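NDP-N-acetyl-D-galactosaminuronic acid dehydrogenase (Methanosarcina mazei Go1, PDB 3G79) probably oxidises UDP-N-acetyl-D-mannosamine to its uronate in two NAD-dependent steps, as a member of the UDP-glucose/GDP-mannose dehydrogenase family. Local coordinates at residues L107-P112 with F123-D128; T153-A158 with S227-E232. All coordinates share one frame; numbering follows the deposited sequence.

Contact 1: L107-P112 with F123-D128; sequences LAIQTP and FSALID
L126 and I109 bury the most surface here, followed by T111. The CG2 methyl of I109 does most of the touching. It lies anti to its own backbone N (CG1 has chi1 -79°), and this carries it onto the first turn of the helix. There it rests 3.7 Å from the backbone N of L126 and 3.9 Å from CB of A125. The other branch ends at the backbone: CD1 of I109 is 3.6 Å from O of A125. I109 thus packs on helix backbone as much as on side chains. L126 adds a second apolar meeting. Its CD1 methyl meets CB of L107 at 4.2 Å, which joins the helix to the end of the strand. T111 is different. Its side chain lies next to that of F123, pointing the same way. OG1 of T111 sits obliquely to the F123 ring, 3.0 Å from both CD1 and CE1, which is tight packing. This hydroxyl is buried and has no hydrogen-bond partner in the model. No hydrogen bond crosses between the segments. F123 occupies the N-cap position, and its carbonyl O takes a bond from I127 N at 2.7 Å. The contact folds the loop after strand 104-107 back onto the first turn of helix 124-136, within the Rossmann-type NAD-binding domain. I109 also touches the glycine-rich G25, G27, G30 pattern, consistent with a place beside the nucleotide site. S147 OG is hydrogen-bonded to I109 O. L107 ends strand 104-107 and packs on V143 and L145 of strand 142-145, while I127 touches I161 of helix 154-166.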
ATOM      1  N   LEU A 107     -32.569   5.551   3.497  1.00 26.23           N
ATOM      2  CA  LEU A 107     -32.637   4.154   3.962  1.00 26.29           C
ATOM      3  C   LEU A 107     -31.387   3.773   4.663  1.00 26.57           C
ATOM      4  O   LEU A 107     -30.356   3.531   4.032  1.00 26.27           O
ATOM      5  CB  LEU A 107     -32.819   3.157   2.815  1.00 26.04           C
ATOM      6  CG  LEU A 107     -34.148   3.462   2.145  1.00 45.84           C
ATOM      7  CD1 LEU A 107     -33.882   3.997   0.755  1.00 25.45           C
ATOM      8  CD2 LEU A 107     -34.975   2.217   2.143  1.00 25.36           C
ATOM      9  N   ALA A 108     -31.523   3.680   5.977  1.00 27.98           N
ATOM     10  CA  ALA A 108     -30.435   3.434   6.900  1.00 28.89           C
ATOM     11  C   ALA A 108     -30.740   2.156   7.648  1.00 29.81           C
ATOM     12  O   ALA A 108     -30.738   2.110   8.859  1.00 29.65           O
ATOM     13  CB  ALA A 108     -30.307   4.647   7.882  1.00 28.42           C
ATOM     14  N   ILE A 109     -31.008   1.101   6.911  1.00 32.58           N
ATOM     15  CA  ILE A 109     -31.564  -0.074   7.522  1.00 34.81           C
ATOM     16  C   ILE A 109     -30.427  -1.050   7.739  1.00 38.48           C
ATOM     17  O   ILE A 109     -29.661  -1.315   6.793  1.00 38.51           O
ATOM     18  CB  ILE A 109     -32.687  -0.627   6.644  1.00 34.27           C
ATOM     19  CG1 ILE A 109     -33.962   0.192   6.861  1.00 41.12           C
ATOM     20  CG2 ILE A 109     -32.913  -2.127   6.913  1.00 41.35           C
ATOM     21  CD1 ILE A 109     -35.063  -0.047   5.857  1.00 33.58           C
ATOM     22  N   GLN A 110     -30.280  -1.545   8.977  1.00 41.85           N
ATOM     23  CA  GLN A 110     -29.258  -2.545   9.278  1.00 46.37           C
ATOM     24  C   GLN A 110     -29.270  -3.597   8.171  1.00 48.70           C
ATOM     25  O   GLN A 110     -30.323  -4.085   7.760  1.00 48.26           O
ATOM     26  CB  GLN A 110     -29.440  -3.166  10.684  1.00 48.87           C
ATOM     27  CG  GLN A 110     -28.776  -2.332  11.854  1.00 81.21           C
ATOM     28  CD  GLN A 110     -29.344  -2.619  13.292  1.00 52.80           C
ATOM     29  OE1 GLN A 110     -29.245  -1.769  14.204  1.00 81.22           O
ATOM     30  NE2 GLN A 110     -29.942  -3.810  13.481  1.00 81.37           N
ATOM     31  N   THR A 111     -28.097  -3.889   7.634  1.00 51.74           N
ATOM     32  CA  THR A 111     -27.977  -4.889   6.591  1.00 54.20           C
ATOM     33  C   THR A 111     -27.207  -6.058   7.181  1.00 56.97           C
ATOM     34  O   THR A 111     -26.176  -6.468   6.635  1.00 56.23           O
ATOM     35  CB  THR A 111     -27.273  -4.330   5.364  1.00 54.50           C
ATOM     36  OG1 THR A 111     -27.324  -5.305   4.326  1.00 78.07           O
ATOM     37  CG2 THR A 111     -25.802  -3.971   5.648  1.00 77.23           C
ATOM     38  N   PRO A 112     -27.731  -6.631   8.291  1.00 60.50           N
ATOM     39  CA  PRO A 112     -26.804  -7.349   9.128  1.00 63.08           C
ATOM     40  C   PRO A 112     -26.227  -8.563   8.407  1.00 66.71           C
ATOM     41  O   PRO A 112     -25.009  -8.651   8.192  1.00 67.22           O
ATOM     42  CB  PRO A 112     -27.673  -7.787  10.322  1.00 62.53           C
ATOM     43  CG  PRO A 112     -29.067  -7.945   9.764  1.00 54.97           C
ATOM     44  CD  PRO A 112     -29.145  -6.970   8.599  1.00 61.52           C
ATOM     45  N   PHE A 123     -30.255  -8.634   2.851  1.00 47.02           N
ATOM     46  CA  PHE A 123     -30.875  -7.381   2.492  1.00 46.25           C
ATOM     47  C   PHE A 123     -32.413  -7.311   2.674  1.00 44.87           C
ATOM     48  O   PHE A 123     -33.027  -6.305   2.283  1.00 46.16           O
ATOM     49  CB  PHE A 123     -30.537  -7.078   1.027  1.00 46.68           C
ATOM     50  CG  PHE A 123     -29.086  -6.742   0.780  1.00 51.16           C
ATOM     51  CD1 PHE A 123     -28.428  -5.796   1.562  1.00 47.30           C
ATOM     52  CD2 PHE A 123     -28.395  -7.338  -0.285  1.00 47.54           C
ATOM     53  CE1 PHE A 123     -27.082  -5.450   1.312  1.00 51.28           C
ATOM     54  CE2 PHE A 123     -27.058  -7.019  -0.552  1.00 51.57           C
ATOM     55  CZ  PHE A 123     -26.396  -6.065   0.252  1.00 47.99           C
ATOM     56  N   SER A 124     -33.033  -8.330   3.273  1.00 41.57           N
ATOM     57  CA  SER A 124     -34.491  -8.442   3.202  1.00 39.19           C
ATOM     58  C   SER A 124     -35.223  -7.243   3.825  1.00 36.67           C
ATOM     59  O   SER A 124     -36.097  -6.641   3.183  1.00 37.72           O
ATOM     60  CB  SER A 124     -35.026  -9.840   3.651  1.00 39.24           C
ATOM     61  OG  SER A 124     -35.093 -10.028   5.062  1.00 29.68           O
ATOM     62  N   ALA A 125     -34.860  -6.880   5.043  1.00 33.59           N
ATOM     63  CA  ALA A 125     -35.387  -5.672   5.654  1.00 32.61           C
ATOM     64  C   ALA A 125     -35.077  -4.400   4.828  1.00 32.55           C
ATOM     65  O   ALA A 125     -35.900  -3.441   4.814  1.00 33.22           O
ATOM     66  CB  ALA A 125     -34.861  -5.512   7.083  1.00 32.04           C
ATOM     67  N   LEU A 126     -33.919  -4.388   4.153  1.00 30.75           N
ATOM     68  CA  LEU A 126     -33.496  -3.214   3.363  1.00 29.88           C
ATOM     69  C   LEU A 126     -34.405  -3.121   2.186  1.00 30.60           C
ATOM     70  O   LEU A 126     -34.937  -2.054   1.880  1.00 30.39           O
ATOM     71  CB  LEU A 126     -32.049  -3.337   2.839  1.00 28.20           C
ATOM     72  CG  LEU A 126     -31.678  -2.354   1.722  1.00 40.39           C
ATOM     73  CD1 LEU A 126     -31.783  -0.908   2.270  1.00 26.67           C
ATOM     74  CD2 LEU A 126     -30.323  -2.648   1.061  1.00 25.40           C
ATOM     75  N   ILE A 127     -34.600  -4.257   1.522  1.00 31.84           N
ATOM     76  CA  ILE A 127     -35.419  -4.239   0.338  1.00 31.83           C
ATOM     77  C   ILE A 127     -36.869  -3.959   0.723  1.00 31.71           C
ATOM     78  O   ILE A 127     -37.588  -3.316  -0.029  1.00 31.74           O
ATOM     79  CB  ILE A 127     -35.296  -5.489  -0.558  1.00 31.87           C
ATOM     80  CG1 ILE A 127     -36.422  -6.451  -0.255  1.00 43.70           C
ATOM     81  CG2 ILE A 127     -33.932  -6.150  -0.517  1.00 43.30           C
ATOM     82  CD1 ILE A 127     -37.099  -6.905  -1.508  1.00 32.95           C
ATOM     83  N   ASP A 128     -37.295  -4.408   1.897  1.00 32.27           N
ATOM     84  CA  ASP A 128     -38.624  -4.048   2.359  1.00 33.42           C
ATOM     85  C   ASP A 128     -38.765  -2.540   2.463  1.00 32.00           C
ATOM     86  O   ASP A 128     -39.787  -1.996   2.088  1.00 30.36           O
ATOM     87  CB  ASP A 128     -38.904  -4.662   3.714  1.00 36.47           C
ATOM     88  CG  ASP A 128     -39.587  -6.006   3.619  1.00 63.56           C
ATOM     89  OD1 ASP A 128     -39.213  -6.834   2.736  1.00 38.86           O
ATOM     90  OD2 ASP A 128     -40.503  -6.218   4.447  1.00 38.40           O
TER

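Contact 2: T153-A158 with S227-E232; sequences TTEGMA and SATAAE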
ATOM      1  N   THR A 153     -25.851  -2.272  -6.777  1.00 33.20           N
ATOM      2  CA  THR A 153     -27.146  -2.239  -6.108  1.00 35.12           C
ATOM      3  C   THR A 153     -27.985  -0.964  -6.430  1.00 36.76           C
ATOM      4  O   THR A 153     -29.153  -1.064  -6.859  1.00 38.03           O
ATOM      5  CB  THR A 153     -26.938  -2.437  -4.593  1.00 35.72           C
ATOM      6  OG1 THR A 153     -26.164  -3.636  -4.372  1.00 26.10           O
ATOM      7  CG2 THR A 153     -28.287  -2.484  -3.847  1.00 26.35           C
ATOM      8  N   THR A 154     -27.398   0.224  -6.256  1.00 35.85           N
ATOM      9  CA  THR A 154     -28.110   1.454  -6.575  1.00 35.25           C
ATOM     10  C   THR A 154     -28.715   1.471  -7.983  1.00 36.00           C
ATOM     11  O   THR A 154     -29.942   1.628  -8.124  1.00 36.44           O
ATOM     12  CB  THR A 154     -27.258   2.700  -6.339  1.00 34.33           C
ATOM     13  OG1 THR A 154     -26.725   2.609  -5.037  1.00 26.02           O
ATOM     14  CG2 THR A 154     -28.104   3.986  -6.398  1.00 25.03           C
ATOM     15  N   GLU A 155     -27.862   1.327  -9.001  1.00 35.55           N
ATOM     16  CA  GLU A 155     -28.298   1.391 -10.406  1.00 35.63           C
ATOM     17  C   GLU A 155     -29.027   0.108 -10.805  1.00 36.36           C
ATOM     18  O   GLU A 155     -29.687   0.060 -11.833  1.00 37.91           O
ATOM     19  CB  GLU A 155     -27.108   1.577 -11.354  1.00 35.12           C
ATOM     20  CG  GLU A 155     -26.242   2.799 -11.097  1.00 42.57           C
ATOM     21  CD  GLU A 155     -26.690   4.010 -11.864  1.00 35.13           C
ATOM     22  OE1 GLU A 155     -27.746   3.924 -12.541  1.00 43.70           O
ATOM     23  OE2 GLU A 155     -26.007   5.060 -11.791  1.00 42.64           O
ATOM     24  N   GLY A 156     -28.888  -0.936 -10.004  1.00 35.35           N
ATOM     25  CA  GLY A 156     -29.536  -2.198 -10.281  1.00 35.33           C
ATOM     26  C   GLY A 156     -30.823  -2.328  -9.501  1.00 36.03           C
ATOM     27  O   GLY A 156     -31.807  -1.704  -9.841  1.00 35.77           O
ATOM     28  N   MET A 157     -30.824  -3.114  -8.433  1.00 37.49           N
ATOM     29  CA  MET A 157     -32.105  -3.465  -7.837  1.00 39.43           C
ATOM     30  C   MET A 157     -32.772  -2.344  -7.081  1.00 38.46           C
ATOM     31  O   MET A 157     -33.996  -2.301  -7.009  1.00 38.48           O
ATOM     32  CB  MET A 157     -32.090  -4.780  -7.020  1.00 42.05           C
ATOM     33  CG  MET A 157     -31.030  -4.960  -5.955  1.00 33.75           C
ATOM     34  SD  MET A 157     -31.702  -5.906  -4.532  1.00 46.01           S
ATOM     35  CE  MET A 157     -31.923  -4.458  -3.470  1.00 32.59           C
ATOM     36  N   ALA A 158     -31.978  -1.428  -6.545  1.00 37.60           N
ATOM     37  CA  ALA A 158     -32.542  -0.334  -5.793  1.00 36.15           C
ATOM     38  C   ALA A 158     -33.453   0.430  -6.727  1.00 34.75           C
ATOM     39  O   ALA A 158     -34.636   0.510  -6.447  1.00 35.37           O
ATOM     40  CB  ALA A 158     -31.470   0.540  -5.194  1.00 35.80           C
ATOM     41  N   SER A 227     -20.244   9.450  -8.513  1.00 23.77           N
ATOM     42  CA  SER A 227     -21.371   8.681  -9.019  1.00 25.26           C
ATOM     43  C   SER A 227     -21.786   7.701  -7.938  1.00 26.45           C
ATOM     44  O   SER A 227     -20.982   7.354  -7.087  1.00 29.19           O
ATOM     45  CB  SER A 227     -20.976   7.918 -10.295  1.00 24.99           C
ATOM     46  OG  SER A 227     -20.098   6.867  -9.951  1.00 16.81           O
ATOM     47  N   ALA A 228     -23.027   7.258  -7.945  1.00 25.18           N
ATOM     48  CA  ALA A 228     -23.499   6.218  -7.000  1.00 23.84           C
ATOM     49  C   ALA A 228     -22.626   4.955  -7.051  1.00 26.05           C
ATOM     50  O   ALA A 228     -22.229   4.398  -5.991  1.00 26.38           O
ATOM     51  CB  ALA A 228     -24.928   5.866  -7.309  1.00 21.07           C
ATOM     52  N   THR A 229     -22.349   4.489  -8.271  1.00 27.31           N
ATOM     53  CA  THR A 229     -21.548   3.290  -8.465  1.00 28.82           C
ATOM     54  C   THR A 229     -20.151   3.498  -7.897  1.00 29.95           C
ATOM     55  O   THR A 229     -19.600   2.581  -7.309  1.00 32.19           O
ATOM     56  CB  THR A 229     -21.457   2.885  -9.957  1.00 30.01           C
ATOM     57  OG1 THR A 229     -22.778   2.628 -10.467  1.00 47.28           O
ATOM     58  CG2 THR A 229     -20.626   1.623 -10.134  1.00 45.36           C
ATOM     59  N   ALA A 230     -19.582   4.690  -8.056  1.00 29.09           N
ATOM     60  CA  ALA A 230     -18.239   4.979  -7.524  1.00 28.45           C
ATOM     61  C   ALA A 230     -18.254   4.972  -5.989  1.00 27.79           C
ATOM     62  O   ALA A 230     -17.318   4.526  -5.349  1.00 27.11           O
ATOM     63  CB  ALA A 230     -17.757   6.292  -8.046  1.00 27.76           C
ATOM     64  N   ALA A 231     -19.362   5.426  -5.418  1.00 27.84           N
ATOM     65  CA  ALA A 231     -19.555   5.416  -3.978  1.00 27.44           C
ATOM     66  C   ALA A 231     -19.507   4.013  -3.479  1.00 26.27           C
ATOM     67  O   ALA A 231     -18.838   3.761  -2.540  1.00 25.59           O
ATOM     68  CB  ALA A 231     -20.922   6.114  -3.569  1.00 28.11           C
ATOM     69  N   GLU A 232     -20.230   3.094  -4.121  1.00 27.11           N
ATOM     70  CA  GLU A 232     -20.289   1.683  -3.692  1.00 26.13           C
ATOM     71  C   GLU A 232     -18.938   0.988  -3.785  1.00 26.22           C
ATOM     72  O   GLU A 232     -18.582   0.181  -2.921  1.00 27.01           O
ATOM     73  CB  GLU A 232     -21.296   0.888  -4.536  1.00 26.08           C
ATOM     74  CG  GLU A 232     -22.804   1.187  -4.271  1.00 31.04           C
ATOM     75  CD  GLU A 232     -23.599   0.812  -5.482  1.00 25.46           C
ATOM     76  OE1 GLU A 232     -22.968   0.680  -6.546  1.00 31.44           O
ATOM     77  OE2 GLU A 232     -24.796   0.583  -5.399  1.00 30.09           O
TER
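With chi1 of T154 at -51°, OG1 stands beside its own backbone N, and the two donors face the same carboxylate oxygen, E232 OE2. E232 comes from the other helix with its chain extended beyond CG (chi2 157°), which carries the carboxylate across to them. T154 N gives a nearly straight 2.8 Å bond to E232 OE2, close to the C-O axis. T154 OG1 donates to E232 OE2 over the same distance, but from above the carboxylate plane. The second oxygen, E232 OE1, accepts from G152 N. Both oxygens are thus held by the chain around G152 and T154; OE2 takes two bonds and OE1 one. The two short helical segments run almost at right angles (91°). The pairing sets helix 154-166 of the Rossmann-type NAD-binding domain against the start of helix 228-258, which runs on into the central domain of this dehydrogenase family. Beside these bonds, T154 CG2 packs on A228 CB at 3.8 Å. Further out, E155 CG lies 3.5 Å from T229 OG1, and the two side chains cross at about a right angle. The E155 carboxylate turns to K159 in a salt bridge. S227 OG caps helix 228-258 by accepting from A230 N, and I261 of the second subunit packs on S227 and T229.

Overall arrangement
Both contacts involve the Rossmann-type domain, but they join different elements. Contact 1 is local: it ties the loop after strand 104-107 to the next helix, 124-136. Contact 2 spans a longer stretch of chain and brings helix 154-166 to the start of helix 228-258. Contact 1 is partly buried and mostly apolar, with no hydrogen bond across it. Contact 2 is buried and rests on a carboxylate held by hydrogen bonds. It also lies next to the second subunit, which does not touch contact 1. Their centres are 15 Å apart. They meet where I127 CG2 packs 4.0 Å from M157 CE, so helices 124-136 and 154-166 link them.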